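Local coordinates for probable 2-oxoacid ferredoxin oxidoreductase, alpha chain (Thermoplasma acidophilum, PDB 3JU3), which probably catalyses, as part of a larger enzyme of which this is a core domain II fragment, ferredoxin-dependent oxidative decarboxylation of 2-oxoacids such as 2-oxoglutarate to acyl-CoA, at residues T17-G22 and N43-K48. Residues are numbered along the deposited sequence; the frame is centred on the assembly and turned at random.
Sequences TFVTWG and NLLYLK
Asn43 has its CG between the backbone N and the carbonyl carbon (chi1 57°), and Thr17 has OG1 anti to its carbonyl carbon (chi1 -68°); these torsions bring the two polar ends together. Thr17 OG1 donates to Asn43 OD1 at 2.7 Å, in the amide plane and on a lone pair. Water 1 donates to Thr17 OG1 and accepts from Asn43 ND2, which also bonds Glu11 O. An alanine in place of Asn43 would probably leave the buried Thr17 hydroxyl without its acceptor and Glu11 O without this donor. The parallel ladder continues with backbone bonds such as Leu45 N to Phe18 O (2.8 Å) and Leu47 N to Thr20 O (3.0 Å). Leu44 CD1 lies 3.9 Å from Phe18 CB and 4.0 Å from Thr20 CG2. These three side chains pack against Ile28 of helix 25-37. Val19 and Leu47 share the other face with Leu45, and both touch Ile83 of helix 79-87. Tyr46 CE1 comes within 3.9 Å of Gly22 N, which lies oblique to the ring, while Lys25 makes a cation-pi contact with the ring. At the C-terminal end of the pair, water 2 accepts from Gly22 N and donates to Leu47 O. Residues 17-19 also pair with a parallel strand of the second subunit, which continues the sheet. Strand 16-21, helix 25-37 and strand 42-47 form a beta-alpha-beta crossover within core domain II, its two strands adjacent and parallel.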
loop_
_atom_site.group_PDB
_atom_site.type_symbol
_atom_site.label_atom_id
_atom_site.label_comp_id
_atom_site.label_asym_id
_atom_site.label_seq_id
_atom_site.Cartn_x
_atom_site.Cartn_y
_atom_site.Cartn_z
ATOM N N THR A 17 6.999 18.193 -17.448
ATOM C CA THR A 17 6.644 16.851 -17.873
ATOM C C THR A 17 6.584 15.941 -16.648
ATOM O O THR A 17 7.620 15.580 -16.059
ATOM C CB THR A 17 7.705 16.332 -18.888
ATOM O OG1 THR A 17 7.591 17.107 -20.079
ATOM C CG2 THR A 17 7.520 14.813 -19.240
ATOM N N PHE A 18 5.377 15.603 -16.243
ATOM C CA PHE A 18 5.172 14.639 -15.164
ATOM C C PHE A 18 5.441 13.236 -15.711
ATOM O O PHE A 18 5.221 12.979 -16.891
ATOM C CB PHE A 18 3.732 14.705 -14.646
ATOM C CG PHE A 18 3.407 15.967 -13.880
ATOM C CD1 PHE A 18 3.911 16.151 -12.603
ATOM C CD2 PHE A 18 2.583 16.962 -14.434
ATOM C CE1 PHE A 18 3.600 17.313 -11.864
ATOM C CE2 PHE A 18 2.283 18.147 -13.699
ATOM C CZ PHE A 18 2.775 18.302 -12.440
ATOM N N VAL A 19 5.949 12.338 -14.853
ATOM C CA VAL A 19 6.085 10.915 -15.194
ATOM C C VAL A 19 5.430 10.144 -14.065
ATOM O O VAL A 19 5.722 10.409 -12.883
ATOM C CB VAL A 19 7.541 10.478 -15.286
ATOM C CG1 VAL A 19 7.640 8.993 -15.776
ATOM C CG2 VAL A 19 8.309 11.368 -16.213
ATOM N N THR A 20 4.547 9.206 -14.406
ATOM C CA THR A 20 4.027 8.307 -13.418
ATOM C C THR A 20 3.530 7.010 -14.071
ATOM O O THR A 20 3.657 6.823 -15.298
ATOM C CB THR A 20 2.938 8.985 -12.517
ATOM O OG1 THR A 20 2.901 8.330 -11.225
ATOM C CG2 THR A 20 1.543 8.907 -13.173
ATOM N N TRP A 21 2.996 6.131 -13.239
ATOM C CA TRP A 21 2.474 4.846 -13.648
ATOM C C TRP A 21 1.399 4.570 -12.598
ATOM O O TRP A 21 1.343 5.214 -11.551
ATOM C CB TRP A 21 3.576 3.765 -13.612
ATOM C CG TRP A 21 4.120 3.545 -12.209
ATOM C CD1 TRP A 21 5.020 4.335 -11.529
ATOM C CD2 TRP A 21 3.720 2.530 -11.296
ATOM N NE1 TRP A 21 5.224 3.836 -10.267
ATOM C CE2 TRP A 21 4.439 2.726 -10.105
ATOM C CE3 TRP A 21 2.838 1.442 -11.383
ATOM C CZ2 TRP A 21 4.312 1.878 -9.007
ATOM C CZ3 TRP A 21 2.712 0.602 -10.293
ATOM C CH2 TRP A 21 3.430 0.843 -9.106
ATOM N N GLY A 22 0.560 3.593 -12.861
ATOM C CA GLY A 22 -0.358 3.135 -11.830
ATOM C C GLY A 22 -1.338 4.173 -11.363
ATOM O O GLY A 22 -1.899 4.913 -12.163
ATOM N N ASN A 43 2.661 18.169 -19.482
ATOM C CA ASN A 43 2.216 16.945 -20.113
ATOM C C ASN A 43 2.542 15.765 -19.175
ATOM O O ASN A 43 3.101 15.979 -18.084
ATOM C CB ASN A 43 2.783 16.803 -21.550
ATOM C CG ASN A 43 4.315 16.860 -21.596
ATOM O OD1 ASN A 43 4.973 16.682 -20.578
ATOM N ND2 ASN A 43 4.878 17.111 -22.776
ATOM N N LEU A 44 2.136 14.544 -19.542
ATOM C CA LEU A 44 2.316 13.389 -18.649
ATOM C C LEU A 44 2.845 12.224 -19.463
ATOM O O LEU A 44 2.190 11.780 -20.419
ATOM C CB LEU A 44 0.999 12.999 -17.926
ATOM C CG LEU A 44 1.026 11.613 -17.229
ATOM C CD1 LEU A 44 2.075 11.531 -16.119
ATOM C CD2 LEU A 44 -0.323 11.208 -16.670
ATOM N N LEU A 45 4.042 11.746 -19.107
ATOM C CA LEU A 45 4.550 10.515 -19.699
ATOM C C LEU A 45 4.048 9.427 -18.761
ATOM O O LEU A 45 4.431 9.377 -17.612
ATOM C CB LEU A 45 6.072 10.521 -19.790
ATOM C CG LEU A 45 6.805 9.210 -20.091
ATOM C CD1 LEU A 45 6.421 8.794 -21.459
ATOM C CD2 LEU A 45 8.347 9.426 -20.035
ATOM N N TYR A 46 3.170 8.583 -19.272
ATOM C CA TYR A 46 2.521 7.560 -18.472
ATOM C C TYR A 46 3.073 6.207 -18.906
ATOM O O TYR A 46 2.947 5.823 -20.070
ATOM C CB TYR A 46 1.019 7.624 -18.724
ATOM C CG TYR A 46 0.222 6.608 -17.986
ATOM C CD1 TYR A 46 0.165 6.594 -16.603
ATOM C CD2 TYR A 46 -0.489 5.654 -18.683
ATOM C CE1 TYR A 46 -0.575 5.643 -15.954
ATOM C CE2 TYR A 46 -1.193 4.719 -18.062
ATOM C CZ TYR A 46 -1.247 4.711 -16.709
ATOM O OH TYR A 46 -2.027 3.749 -16.145
ATOM N N LEU A 47 3.675 5.495 -17.956
ATOM C CA LEU A 47 4.190 4.159 -18.225
ATOM C C LEU A 47 3.100 3.139 -17.907
ATOM O O LEU A 47 2.554 3.113 -16.798
ATOM C CB LEU A 47 5.444 3.895 -17.401
ATOM C CG LEU A 47 6.491 5.015 -17.566
ATOM C CD1 LEU A 47 7.741 4.820 -16.685
ATOM C CD2 LEU A 47 6.888 5.246 -19.059
ATOM N N LYS A 48 2.772 2.334 -18.900
ATOM C CA LYS A 48 1.742 1.324 -18.756
ATOM C C LYS A 48 2.345 0.031 -18.165
ATOM O O LYS A 48 3.417 -0.422 -18.567
ATOM C CB LYS A 48 1.153 1.025 -20.137
ATOM C CG LYS A 48 0.512 2.231 -20.747
ATOM C CD LYS A 48 -0.176 1.812 -22.011
ATOM C CE LYS A 48 -0.852 2.950 -22.658
ATOM N NZ LYS A 48 -1.319 2.428 -23.956
HETATM O O HOH W 1 7.912 17.401 -22.682
HETATM O O HOH W 2 0.683 2.161 -15.400
#